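Local coordinates for putative secreted protein (Streptomyces sp. SirexAA-E, PDB 4PEY) that hydrolyses laminarin and laminarioligosaccharides as an exo-beta-1,3-glucanase of glycoside hydrolase family 55, yielding glucose and laminaribiose, at residues L82-T87 and A112-L117; D295-I300 and A323-D328; V428-L433 and G450-Y455; T414-Y419 and F438-V443; S180-W185 and S195-A200. The protein carries 1 engineered substitution. One frame throughout, in Å; residues are numbered along the deposited sequence.

In the fold
From the N terminus, contact 1 comes first: it closes a coil of the first beta-helix, joining the connection ahead of strand 87-94 to the corner before strand 116-118. Contact 5 closes a shorter loop in the same beta-helix, about 18 Å from contact 1 between centres. The chain then enters the second beta-helix, where contact 2 pairs strands 298-300 and 324-326. Contacts 4 and 3 cross, their segments running 414-419, 428-433, 438-443, 450-455; they touch where Tyr455 packs on Asp442 and Val443. Contacts 1, 5 and 2 simply follow in series. Ile453 of contact 3 packs on Ser195 of contact 5, one of the places where the two beta-helices touch.

Contact 1: L82-T87 and A112-L117; sequences LNPDDT and AENLAL
Asn114 and Thr87 reach the facing segment through branches placed by their first torsions: CG of Asn114 lies opposite its own backbone N (chi1 -161°), carrying the carboxamide to Pro84, while CG2 of Thr87 is likewise opposite its N and lands on Leu115. The Asn114 side chain crosses the proline at about a right angle, with OD1 3.3 Å from Pro84 N. That nitrogen has no hydrogen, so this is packing rather than a bond. Rotation of the amide is fixed at its other end, where ND2 donates to the carbonyls of Gly79 and Gly81. Thr87 CG2, for its part, sits 3.6 Å from Leu115 CD2. The two segments belong to successive coils of a parallel beta-helix: 82-87 is the connection into strand 87-94, whereas the segment 112-117 takes the chain round a corner from strand 110-113 to strand 116-118, Asn114 having a positive phi of 64°. The strands engage through Ala116 N, which donates to Thr87 O over 2.9 Å at 175°. Beside this bond, Asp85 OD1 comes within 3.3 Å of the methyl CB of Ala116; the same oxygen is hydrogen-bonded to His138. A water bridges the segments, donating to Asn83 O (2.9 Å) and to Asn114 O (2.9 Å) and accepting from the hydroxyl OG1 of Thr87 (2.7 Å). The 3-10 turn at residues 84-86 is braced from within, for Asn83 N donates to Asp86 OD2 over 3.0 Å, meeting the carboxylate from above its plane.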
# COMPACT_ATOMS: atom_id res chain seq x y z
N LEU A 82 6.29 5.19 -22.15
CA LEU A 82 7.41 4.58 -21.46
C LEU A 82 7.85 5.49 -20.31
O LEU A 82 8.31 5.02 -19.27
CB LEU A 82 8.57 4.34 -22.43
CG LEU A 82 9.78 3.61 -21.86
CD1 LEU A 82 9.40 2.23 -21.34
CD2 LEU A 82 10.85 3.50 -22.93
N ASN A 83 7.66 6.79 -20.50
CA ASN A 83 8.03 7.79 -19.51
C ASN A 83 6.83 8.67 -19.13
O ASN A 83 5.91 8.85 -19.94
CB ASN A 83 9.18 8.65 -20.05
CG ASN A 83 10.48 7.87 -20.17
OD1 ASN A 83 11.00 7.64 -21.27
ND2 ASN A 83 11.02 7.45 -19.03
N PRO A 84 6.81 9.20 -17.90
CA PRO A 84 5.64 9.96 -17.45
C PRO A 84 5.31 11.17 -18.35
O PRO A 84 4.13 11.43 -18.61
CB PRO A 84 6.03 10.42 -16.04
CG PRO A 84 7.10 9.47 -15.61
CD PRO A 84 7.83 9.07 -16.84
N ASP A 85 6.32 11.89 -18.82
CA ASP A 85 6.06 13.09 -19.62
C ASP A 85 5.55 12.75 -21.02
O ASP A 85 5.18 13.65 -21.77
CB ASP A 85 7.31 13.97 -19.70
CG ASP A 85 7.64 14.62 -18.36
OD1 ASP A 85 6.83 15.46 -17.90
OD2 ASP A 85 8.69 14.30 -17.77
N ASP A 86 5.50 11.47 -21.37
CA ASP A 86 4.92 11.05 -22.64
C ASP A 86 3.40 11.24 -22.64
O ASP A 86 2.79 11.34 -23.70
CB ASP A 86 5.23 9.59 -22.96
CG ASP A 86 6.71 9.35 -23.18
OD1 ASP A 86 7.45 10.31 -23.47
OD2 ASP A 86 7.12 8.17 -23.09
N THR A 87 2.81 11.29 -21.45
CA THR A 87 1.36 11.44 -21.32
C THR A 87 1.08 12.60 -20.38
O THR A 87 1.18 12.46 -19.16
CB THR A 87 0.69 10.16 -20.79
OG1 THR A 87 1.20 9.02 -21.50
CG2 THR A 87 -0.82 10.22 -20.99
N ALA A 112 -2.86 6.48 -9.08
CA ALA A 112 -2.39 7.28 -10.22
C ALA A 112 -0.97 6.88 -10.55
O ALA A 112 -0.14 6.73 -9.64
CB ALA A 112 -2.44 8.78 -9.90
N GLU A 113 -0.67 6.69 -11.83
CA GLU A 113 0.66 6.29 -12.26
C GLU A 113 1.04 6.79 -13.65
O GLU A 113 0.21 6.82 -14.56
CB GLU A 113 0.78 4.75 -12.20
CG GLU A 113 2.15 4.18 -12.54
CD GLU A 113 2.26 2.70 -12.22
OE1 GLU A 113 1.25 1.97 -12.34
OE2 GLU A 113 3.37 2.26 -11.82
N ASN A 114 2.29 7.19 -13.82
CA ASN A 114 2.88 7.37 -15.15
C ASN A 114 2.21 8.47 -15.98
O ASN A 114 1.96 8.31 -17.18
CB ASN A 114 2.85 6.03 -15.92
CG ASN A 114 3.82 6.00 -17.09
OD1 ASN A 114 4.86 6.66 -17.07
ND2 ASN A 114 3.48 5.24 -18.13
N LEU A 115 1.96 9.60 -15.33
CA LEU A 115 1.40 10.79 -15.97
C LEU A 115 2.19 12.02 -15.59
O LEU A 115 2.74 12.10 -14.48
CB LEU A 115 -0.07 11.00 -15.57
CG LEU A 115 -1.10 9.96 -16.01
CD1 LEU A 115 -2.35 10.09 -15.17
CD2 LEU A 115 -1.43 10.15 -17.48
N ALA A 116 2.22 13.00 -16.50
CA ALA A 116 2.68 14.35 -16.15
C ALA A 116 1.46 15.26 -16.01
O ALA A 116 0.54 15.20 -16.84
CB ALA A 116 3.64 14.89 -17.20
N LEU A 117 1.44 16.07 -14.95
CA LEU A 117 0.30 16.94 -14.67
C LEU A 117 0.70 18.40 -14.67
O LEU A 117 1.71 18.78 -14.06
CB LEU A 117 -0.33 16.60 -13.31
CG LEU A 117 -0.70 15.14 -13.07
CD1 LEU A 117 -1.29 15.00 -11.67
CD2 LEU A 117 -1.69 14.64 -14.12
O HOH W 1 3.16 8.09 -19.82

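Contact 2: D295-I300 and A323-D328; sequences DQPIEI and ALKVGD
Leu324 packs between Ile298 and Ile300 on the buried face of this strand pair, and one methyl does most of the work: its CD1 lies 3.8 Å from Ile298 CG2 and 3.7 Å from Ile300 CD1. With CG opposite the backbone N (chi1 178°), the leucine leans toward the neighbouring strand and crosses both isoleucines at a slant. Behind them, Ile315 and Ile275 press on Ile298. Strands 298-300 and 324-326 run parallel, their axes 4.8 Å apart at closest approach and inclined by 15°, as expected of neighbouring coils in a parallel beta-helix; 298-300 is an outermost strand of its sheet within the chain. Their backbones are joined by four bonds. Three are nearly straight, Lys325 N to Ile298 O (2.8 Å), Ile300 N to Lys325 O and Gly327 N to Ile300 O (2.8 Å), while Ile298 N meets Ala323 O (3.0 Å) from well above the carbonyl plane. The opposite face is much looser. There the extended Lys325 chain runs alongside the Pro297 ring, pointing the same way, with CG 4.1 Å from Pro297 CB. Glu299 stands beside it, yet its OE2 remains 5.5 Å from Lys325 NZ, too far for a salt bridge, though the opposite charges may attract weakly at this solvent-facing edge. Away from Lys325, the side chain of Asn276 from helix 272-280 grips the edge strand, accepting from Glu299 N and donating to Pro297 O.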
# COMPACT_ATOMS: atom_id res chain seq x y z
N ASP A 295 -11.70 -20.90 -5.82
CA ASP A 295 -12.02 -22.00 -4.92
C ASP A 295 -10.77 -22.78 -4.51
O ASP A 295 -10.84 -23.73 -3.73
CB ASP A 295 -13.06 -22.94 -5.54
CG ASP A 295 -12.56 -23.64 -6.78
OD1 ASP A 295 -11.50 -23.27 -7.32
OD2 ASP A 295 -13.25 -24.58 -7.23
N GLN A 296 -9.63 -22.35 -5.04
CA GLN A 296 -8.33 -22.89 -4.64
C GLN A 296 -7.31 -21.76 -4.78
O GLN A 296 -7.56 -20.79 -5.50
CB GLN A 296 -7.93 -24.10 -5.48
CG GLN A 296 -7.72 -23.77 -6.94
CD GLN A 296 -7.35 -24.98 -7.78
OE1 GLN A 296 -6.20 -25.43 -7.76
NE2 GLN A 296 -8.32 -25.52 -8.51
N PRO A 297 -6.15 -21.88 -4.11
CA PRO A 297 -5.18 -20.79 -4.22
C PRO A 297 -4.66 -20.56 -5.64
O PRO A 297 -4.46 -21.52 -6.40
CB PRO A 297 -4.03 -21.24 -3.31
CG PRO A 297 -4.67 -22.18 -2.34
CD PRO A 297 -5.74 -22.88 -3.11
N ILE A 298 -4.45 -19.30 -5.98
CA ILE A 298 -3.65 -18.96 -7.14
C ILE A 298 -2.20 -19.25 -6.77
O ILE A 298 -1.70 -18.75 -5.76
CB ILE A 298 -3.83 -17.48 -7.55
CG1 ILE A 298 -5.25 -17.24 -8.06
CG2 ILE A 298 -2.78 -17.06 -8.58
CD1 ILE A 298 -5.66 -15.78 -8.07
N GLU A 299 -1.55 -20.09 -7.57
CA GLU A 299 -0.19 -20.52 -7.29
C GLU A 299 0.78 -19.97 -8.32
O GLU A 299 0.64 -20.23 -9.52
CB GLU A 299 -0.11 -22.05 -7.25
CG GLU A 299 -1.03 -22.65 -6.21
CD GLU A 299 -0.69 -24.08 -5.87
OE1 GLU A 299 0.20 -24.65 -6.52
OE2 GLU A 299 -1.32 -24.62 -4.93
N ILE A 300 1.74 -19.19 -7.85
CA ILE A 300 2.78 -18.65 -8.72
C ILE A 300 4.11 -19.28 -8.33
O ILE A 300 4.75 -18.86 -7.37
CB ILE A 300 2.86 -17.11 -8.62
CG1 ILE A 300 1.50 -16.49 -8.98
CG2 ILE A 300 3.97 -16.55 -9.52
CD1 ILE A 300 1.46 -14.99 -8.82
N ALA A 323 -5.65 -17.13 -0.82
CA ALA A 323 -5.91 -16.51 -2.13
C ALA A 323 -4.72 -16.64 -3.08
O ALA A 323 -4.88 -16.90 -4.27
CB ALA A 323 -6.28 -15.03 -1.96
N LEU A 324 -3.52 -16.41 -2.55
CA LEU A 324 -2.32 -16.33 -3.37
C LEU A 324 -1.13 -16.97 -2.67
O LEU A 324 -0.81 -16.61 -1.53
CB LEU A 324 -2.01 -14.86 -3.69
CG LEU A 324 -0.74 -14.60 -4.51
CD1 LEU A 324 -0.85 -15.25 -5.88
CD2 LEU A 324 -0.50 -13.10 -4.63
N LYS A 325 -0.50 -17.93 -3.34
CA LYS A 325 0.70 -18.57 -2.83
C LYS A 325 1.84 -18.41 -3.83
O LYS A 325 1.74 -18.90 -4.95
CB LYS A 325 0.46 -20.06 -2.56
CG LYS A 325 -0.45 -20.37 -1.40
CD LYS A 325 -0.50 -21.87 -1.16
CE LYS A 325 -1.29 -22.19 0.10
NZ LYS A 325 -1.13 -23.62 0.48
N VAL A 326 2.90 -17.73 -3.44
CA VAL A 326 4.10 -17.66 -4.27
C VAL A 326 5.08 -18.73 -3.82
O VAL A 326 5.31 -18.91 -2.62
CB VAL A 326 4.76 -16.27 -4.21
CG1 VAL A 326 5.94 -16.20 -5.15
CG2 VAL A 326 3.75 -15.18 -4.53
N GLY A 327 5.65 -19.46 -4.78
CA GLY A 327 6.62 -20.49 -4.46
C GLY A 327 7.99 -19.95 -4.08
O GLY A 327 8.20 -18.73 -4.01
N ASP A 328 8.93 -20.86 -3.85
CA ASP A 328 10.28 -20.50 -3.43
C ASP A 328 11.16 -20.17 -4.64
O ASP A 328 12.18 -20.83 -4.89
CB ASP A 328 10.88 -21.64 -2.61
CG ASP A 328 10.09 -21.91 -1.36
OD1 ASP A 328 9.63 -20.93 -0.74
OD2 ASP A 328 9.91 -23.09 -1.00

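Contact 3: V428-L433 and G450-Y455; sequences VLATGL and GKTIFY
Leu433 and Tyr455 close one end of a parallel pairing between two coils of the second beta-helix, strands 429-436 and 450-458, the latter leading to Ala458, an engineered residue at the position inferred to supply the catalytic proton. Along the pairing, bonds such as Ala430 N to Lys451 O and Ile453 N to Ala430 O (2.8 Å) are nearly straight. Both chains then turn a corner, Gly432 and Phe454 having positive phi, and the pairing resumes with Leu433 N donating to Phe454 O (3.0 Å). The tyrosine can be followed outward. Tyr455 CB lies 4.1 Å from Leu433 O, and CG, placed opposite the backbone N (chi1 -178°), sends the ring obliquely across the leucine. Tyr455 CD1 comes closest, 3.3 Å from Leu433 O and 3.6 Å from Leu433 CG; CE1 is still in touch with Leu433 CD2. The tip, OH, makes a weak hydrogen bond to Ala479 O and packs against Asp442 and Val443, which lie earlier in the chain, between the two paired segments. With an alanine here, Leu433 CG and CD2 would probably lose the ring atoms CD1 and CE1 packed against them, and Ala479 O its hydroxyl partner. On the same face, Thr452 CG2 reaches Leu433 CD2, while Thr452 OG1 is hydrogen-bonded to Tyr480 OH. On the other face, Leu429 CD1 rests on Lys451 CB at 3.7 Å, and Thr431 OG1 turns away to Asp397. At the corner, the Phe454 ring has Leu433 N in plane at its edge, 4.0 Å from CD2.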
# COMPACT_ATOMS: atom_id res chain seq x y z
N VAL A 428 14.31 -9.32 4.82
CA VAL A 428 13.09 -8.78 4.22
C VAL A 428 13.03 -7.27 4.46
O VAL A 428 13.42 -6.78 5.53
CB VAL A 428 11.84 -9.50 4.78
CG1 VAL A 428 10.55 -8.82 4.33
CG2 VAL A 428 11.85 -10.97 4.34
N LEU A 429 12.59 -6.54 3.44
CA LEU A 429 12.51 -5.08 3.50
C LEU A 429 11.07 -4.65 3.26
O LEU A 429 10.47 -5.04 2.25
CB LEU A 429 13.43 -4.43 2.45
CG LEU A 429 13.28 -2.91 2.30
CD1 LEU A 429 13.73 -2.17 3.57
CD2 LEU A 429 14.02 -2.40 1.08
N ALA A 430 10.53 -3.86 4.18
CA ALA A 430 9.21 -3.25 4.02
C ALA A 430 9.38 -1.74 3.90
O ALA A 430 9.96 -1.10 4.78
CB ALA A 430 8.29 -3.59 5.20
N THR A 431 8.91 -1.18 2.79
CA THR A 431 8.91 0.26 2.59
C THR A 431 7.46 0.74 2.40
O THR A 431 6.82 0.40 1.40
CB THR A 431 9.80 0.67 1.39
OG1 THR A 431 9.43 -0.06 0.21
CG2 THR A 431 11.27 0.38 1.68
N GLY A 432 6.93 1.49 3.36
CA GLY A 432 5.54 1.93 3.28
C GLY A 432 4.57 0.87 3.78
O GLY A 432 3.72 0.39 3.03
N LEU A 433 4.68 0.53 5.06
CA LEU A 433 3.91 -0.55 5.66
C LEU A 433 2.73 -0.00 6.47
O LEU A 433 2.93 0.72 7.43
CB LEU A 433 4.83 -1.39 6.55
CG LEU A 433 4.28 -2.61 7.30
CD1 LEU A 433 3.83 -3.65 6.31
CD2 LEU A 433 5.36 -3.18 8.22
N GLY A 450 15.57 -7.95 9.30
CA GLY A 450 14.47 -7.22 8.72
C GLY A 450 14.67 -5.72 8.81
O GLY A 450 15.35 -5.22 9.72
N LYS A 451 14.10 -5.00 7.86
CA LYS A 451 14.11 -3.54 7.86
C LYS A 451 12.74 -3.02 7.47
O LYS A 451 12.15 -3.51 6.51
CB LYS A 451 15.16 -3.01 6.87
CG LYS A 451 16.59 -3.24 7.32
CD LYS A 451 17.57 -2.68 6.30
CE LYS A 451 18.99 -3.05 6.69
NZ LYS A 451 20.00 -2.64 5.67
N THR A 452 12.24 -2.04 8.23
CA THR A 452 11.00 -1.36 7.88
C THR A 452 11.25 0.13 7.82
O THR A 452 11.76 0.72 8.79
CB THR A 452 9.86 -1.65 8.88
OG1 THR A 452 9.47 -3.02 8.75
CG2 THR A 452 8.64 -0.76 8.61
N ILE A 453 10.91 0.74 6.69
CA ILE A 453 10.97 2.18 6.52
C ILE A 453 9.54 2.66 6.31
O ILE A 453 8.92 2.35 5.29
CB ILE A 453 11.87 2.58 5.34
CG1 ILE A 453 13.30 2.09 5.57
CG2 ILE A 453 11.86 4.10 5.15
CD1 ILE A 453 14.19 2.22 4.35
N PHE A 454 9.05 3.38 7.32
CA PHE A 454 7.67 3.84 7.50
C PHE A 454 6.68 2.74 7.92
O PHE A 454 6.44 1.77 7.20
CB PHE A 454 7.10 4.55 6.26
CG PHE A 454 5.71 5.09 6.50
CD1 PHE A 454 5.53 6.39 6.97
CD2 PHE A 454 4.59 4.30 6.29
CE1 PHE A 454 4.25 6.89 7.21
CE2 PHE A 454 3.32 4.79 6.53
CZ PHE A 454 3.14 6.09 6.98
N TYR A 455 6.06 2.94 9.08
CA TYR A 455 4.99 2.08 9.54
C TYR A 455 3.84 2.93 10.06
O TYR A 455 4.05 3.89 10.81
CB TYR A 455 5.46 1.14 10.65
CG TYR A 455 4.41 0.17 11.17
CD1 TYR A 455 3.76 -0.69 10.30
CD2 TYR A 455 4.10 0.10 12.53
CE1 TYR A 455 2.81 -1.59 10.75
CE2 TYR A 455 3.15 -0.81 13.01
CZ TYR A 455 2.51 -1.65 12.11
OH TYR A 455 1.57 -2.56 12.56

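Contact 4: T414-Y419 and F438-V443; sequences TNRADY and FNKYDV
Beside the substrate-binding Arg403, two loops of successive beta-helix coils, leading into strands 419-423 and 443-445, meet through Ala417, Asp418, Tyr419, Asn439 and Lys440. Asn439 clasps Ala417 twice: its backbone N donates to Ala417 O (2.9 Å), and its OD1 accepts from Ala417 N (2.9 Å), which comes in from above the amide plane. Its ND2 donates to Trp412 O, and its side chain packs on Arg403, so this pair lies in the second shell of the substrate site. The Phe438 ring offers its edge to Ala417 O, with CD1 3.1 Å away. The Tyr419 ring runs alongside that of Tyr441, pointing the same way, and its CE1 also meets Lys440 CB. Lys440 N uses an in-plane lone pair of Asp418 O. The lysine then runs alongside Asp418, CE 3.6 Å from Asp418 OD2, and bends at its end (chi4 -60°), its NZ bonding Tyr477 OH. The carboxylate is held side-on by Arg416, NH1 reaching the syn lone pair of OD2 (2.8 Å) and NE reaching OD1 from above the carboxylate plane; Arg416 has two deposited conformers, so the grip may be partial. With an alanine in place of Asp418, Arg416 would probably lose its two-nitrogen grip, keeping at most a long, weak ion pair with Glu413. Asp418 OD1 lies 4.9 Å from Lys440 NZ, and Arg416 and Lys440 together probably favour a negatively charged Asp418.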
# COMPACT_ATOMS: atom_id res chain seq x y z
N THR A 414 -17.36 -11.00 14.47
CA THR A 414 -17.89 -11.07 13.10
C THR A 414 -16.82 -10.97 12.01
O THR A 414 -16.86 -11.75 11.04
CB THR A 414 -18.96 -9.98 12.88
OG1 THR A 414 -20.00 -10.15 13.85
CG2 THR A 414 -19.56 -10.07 11.48
N ASN A 415 -15.87 -10.05 12.15
CA ASN A 415 -14.74 -10.06 11.22
C ASN A 415 -13.41 -10.19 11.96
O ASN A 415 -12.43 -9.50 11.66
CB ASN A 415 -14.75 -8.82 10.28
CG ASN A 415 -14.37 -7.51 10.97
OD1 ASN A 415 -14.71 -7.27 12.13
ND2 ASN A 415 -13.71 -6.62 10.22
N ARG A 416 -13.36 -11.12 12.90
CA ARG A 416 -12.13 -11.43 13.62
C ARG A 416 -10.98 -11.72 12.66
O ARG A 416 -11.14 -12.48 11.69
CB ARG A 416 -12.34 -12.63 14.54
CG ARG A 416 -11.08 -13.08 15.23
CD ARG A 416 -11.34 -14.27 16.12
NE ARG A 416 -10.11 -14.73 16.75
CZ ARG A 416 -10.02 -15.79 17.55
NH1 ARG A 416 -8.86 -16.13 18.08
NH2 ARG A 416 -11.11 -16.50 17.81
N ALA A 417 -9.83 -11.11 12.92
CA ALA A 417 -8.61 -11.36 12.17
C ALA A 417 -7.45 -11.13 13.14
O ALA A 417 -7.13 -9.98 13.45
CB ALA A 417 -8.51 -10.46 10.93
N ASP A 418 -6.87 -12.21 13.66
CA ASP A 418 -5.90 -12.08 14.74
C ASP A 418 -4.60 -11.41 14.32
O ASP A 418 -4.09 -10.54 15.02
CB ASP A 418 -5.60 -13.45 15.36
CG ASP A 418 -6.67 -13.91 16.35
OD1 ASP A 418 -7.54 -13.09 16.72
OD2 ASP A 418 -6.62 -15.08 16.77
N TYR A 419 -4.04 -11.82 13.18
CA TYR A 419 -2.69 -11.41 12.81
C TYR A 419 -2.66 -10.80 11.41
O TYR A 419 -3.24 -11.36 10.47
CB TYR A 419 -1.73 -12.61 12.86
CG TYR A 419 -1.77 -13.38 14.17
CD1 TYR A 419 -1.21 -12.85 15.32
CD2 TYR A 419 -2.38 -14.62 14.24
CE1 TYR A 419 -1.24 -13.55 16.53
CE2 TYR A 419 -2.42 -15.33 15.43
CZ TYR A 419 -1.85 -14.80 16.57
OH TYR A 419 -1.89 -15.50 17.75
N PHE A 438 -6.09 -5.38 13.79
CA PHE A 438 -6.13 -6.82 14.05
C PHE A 438 -6.38 -7.14 15.53
O PHE A 438 -6.07 -6.32 16.41
CB PHE A 438 -4.85 -7.46 13.51
CG PHE A 438 -4.83 -7.44 12.02
CD1 PHE A 438 -5.37 -8.50 11.30
CD2 PHE A 438 -4.43 -6.29 11.34
CE1 PHE A 438 -5.44 -8.44 9.92
CE2 PHE A 438 -4.52 -6.22 9.97
CZ PHE A 438 -5.03 -7.30 9.25
N ASN A 439 -6.98 -8.29 15.80
CA ASN A 439 -7.35 -8.62 17.18
C ASN A 439 -6.12 -8.88 18.05
O ASN A 439 -6.17 -8.66 19.26
CB ASN A 439 -8.29 -9.84 17.25
CG ASN A 439 -9.62 -9.62 16.54
OD1 ASN A 439 -9.67 -9.42 15.33
ND2 ASN A 439 -10.72 -9.71 17.29
N LYS A 440 -5.03 -9.34 17.44
CA LYS A 440 -3.78 -9.58 18.17
C LYS A 440 -2.63 -8.77 17.55
O LYS A 440 -2.77 -7.56 17.40
CB LYS A 440 -3.49 -11.09 18.23
CG LYS A 440 -4.63 -11.83 18.93
CD LYS A 440 -4.32 -13.28 19.23
CE LYS A 440 -5.49 -13.94 19.96
NZ LYS A 440 -5.78 -13.27 21.26
N TYR A 441 -1.51 -9.40 17.22
CA TYR A 441 -0.37 -8.66 16.67
C TYR A 441 -0.62 -8.23 15.22
O TYR A 441 -0.75 -9.08 14.34
CB TYR A 441 0.92 -9.49 16.69
CG TYR A 441 1.44 -9.90 18.04
CD1 TYR A 441 1.85 -8.96 18.97
CD2 TYR A 441 1.57 -11.24 18.37
CE1 TYR A 441 2.35 -9.34 20.21
CE2 TYR A 441 2.07 -11.63 19.59
CZ TYR A 441 2.46 -10.68 20.51
OH TYR A 441 2.96 -11.07 21.73
N ASP A 442 -0.63 -6.92 14.97
CA ASP A 442 -0.78 -6.47 13.59
C ASP A 442 0.41 -6.91 12.73
O ASP A 442 0.21 -7.45 11.65
CB ASP A 442 -0.96 -4.95 13.54
CG ASP A 442 -2.04 -4.48 14.50
OD1 ASP A 442 -1.75 -4.45 15.72
OD2 ASP A 442 -3.16 -4.16 14.05
N VAL A 443 1.62 -6.70 13.23
CA VAL A 443 2.83 -7.18 12.56
C VAL A 443 3.69 -7.95 13.54
O VAL A 443 3.92 -7.49 14.67
CB VAL A 443 3.66 -6.01 11.95
CG1 VAL A 443 5.00 -6.50 11.40
CG2 VAL A 443 2.87 -5.30 10.86

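Contact 5: S180-W185 and S195-A200; sequences SSVGGW and SGVEGA
Val182 CG2 rests 3.5 Å from Gly199 O, and from the same residue Val182 N donates nearly straight to Glu198 O (2.9 Å, 167°). That methyl occupies the crowded position between backbone N and carbonyl carbon (chi1 -59° for CG1), which aims it at the facing turn and also 4.2 Å from Val197 CG1. Glu198 N returns a bond to Ser180 O (2.9 Å), while Ser180 N to Gly196 O is long and bent (3.3 Å). Near the solvent, a water links Ser181 OG (2.6 Å) to Glu198 OE1, to which it donates (2.7 Å). What positions this shell is the type II turn from Val197 to Ala200, closed by Ala200 N to Val197 O. Gly199 sits at its third place with phi 93°; a CB there would clash with Val182 O. Farther out, Ser180 OG is tied to Arg178 O and Ser161 N, and Val167 covers Val182 from the preceding coil. Strands 162-168, 180-182 and 191-198 thus stack in parallel, with a corner at Gly183 on one coil and at Ser195 and Gly196 on the next, the pattern of a parallel beta-helix, here the first of the two in this family 55 enzyme.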
# COMPACT_ATOMS: atom_id res chain seq x y z
N SER A 180 12.36 9.84 -5.05
CA SER A 180 11.60 10.89 -5.70
C SER A 180 12.38 12.20 -5.66
O SER A 180 13.47 12.27 -5.10
CB SER A 180 10.23 11.08 -5.01
OG SER A 180 9.36 9.97 -5.22
N SER A 181 11.79 13.23 -6.25
CA SER A 181 12.33 14.58 -6.20
C SER A 181 11.19 15.54 -5.86
O SER A 181 10.13 15.47 -6.48
CB SER A 181 12.96 14.95 -7.55
OG SER A 181 13.29 16.32 -7.61
N VAL A 182 11.39 16.41 -4.87
CA VAL A 182 10.39 17.43 -4.56
C VAL A 182 11.04 18.82 -4.52
O VAL A 182 12.20 18.97 -4.11
CB VAL A 182 9.67 17.15 -3.20
CG1 VAL A 182 8.97 15.80 -3.24
CG2 VAL A 182 10.63 17.25 -2.01
N GLY A 183 10.30 19.83 -4.97
CA GLY A 183 10.80 21.20 -4.92
C GLY A 183 10.80 21.76 -3.51
O GLY A 183 11.57 22.67 -3.20
N GLY A 184 9.92 21.23 -2.67
CA GLY A 184 9.80 21.66 -1.29
C GLY A 184 8.85 20.75 -0.54
O GLY A 184 8.11 19.97 -1.15
N TRP A 185 8.88 20.84 0.78
CA TRP A 185 7.99 20.06 1.63
C TRP A 185 7.47 20.96 2.74
O TRP A 185 8.25 21.52 3.51
CB TRP A 185 8.72 18.85 2.23
CG TRP A 185 7.77 17.90 2.86
CD1 TRP A 185 7.28 17.95 4.13
CD2 TRP A 185 7.17 16.76 2.23
NE1 TRP A 185 6.40 16.90 4.34
CE2 TRP A 185 6.32 16.16 3.19
CE3 TRP A 185 7.27 16.18 0.96
CZ2 TRP A 185 5.57 15.01 2.91
CZ3 TRP A 185 6.53 15.04 0.68
CH2 TRP A 185 5.69 14.47 1.66
N SER A 195 12.76 8.28 2.11
CA SER A 195 14.02 7.59 1.79
C SER A 195 14.35 7.82 0.32
O SER A 195 13.51 7.63 -0.55
CB SER A 195 13.97 6.08 2.12
OG SER A 195 13.00 5.37 1.36
N GLY A 196 15.57 8.28 0.04
CA GLY A 196 15.98 8.55 -1.33
C GLY A 196 15.24 9.69 -2.00
O GLY A 196 15.04 9.68 -3.21
N VAL A 197 14.83 10.69 -1.22
CA VAL A 197 14.06 11.80 -1.78
C VAL A 197 14.92 13.05 -1.90
O VAL A 197 15.32 13.65 -0.90
CB VAL A 197 12.81 12.10 -0.92
CG1 VAL A 197 12.03 13.29 -1.50
CG2 VAL A 197 11.93 10.86 -0.84
N GLU A 198 15.22 13.43 -3.14
CA GLU A 198 15.91 14.68 -3.41
C GLU A 198 14.97 15.82 -3.04
O GLU A 198 13.82 15.86 -3.47
CB GLU A 198 16.33 14.75 -4.88
CG GLU A 198 17.29 13.63 -5.26
CD GLU A 198 17.45 13.44 -6.76
OE1 GLU A 198 16.67 14.02 -7.54
OE2 GLU A 198 18.36 12.68 -7.16
N GLY A 199 15.45 16.73 -2.20
CA GLY A 199 14.63 17.84 -1.75
C GLY A 199 13.89 17.59 -0.45
O GLY A 199 13.19 18.48 0.03
N ALA A 200 14.04 16.40 0.12
CA ALA A 200 13.43 16.10 1.42
C ALA A 200 13.97 17.03 2.51
O ALA A 200 15.14 17.44 2.46
CB ALA A 200 13.68 14.64 1.81
O HOH W 2 15.82 16.57 -8.01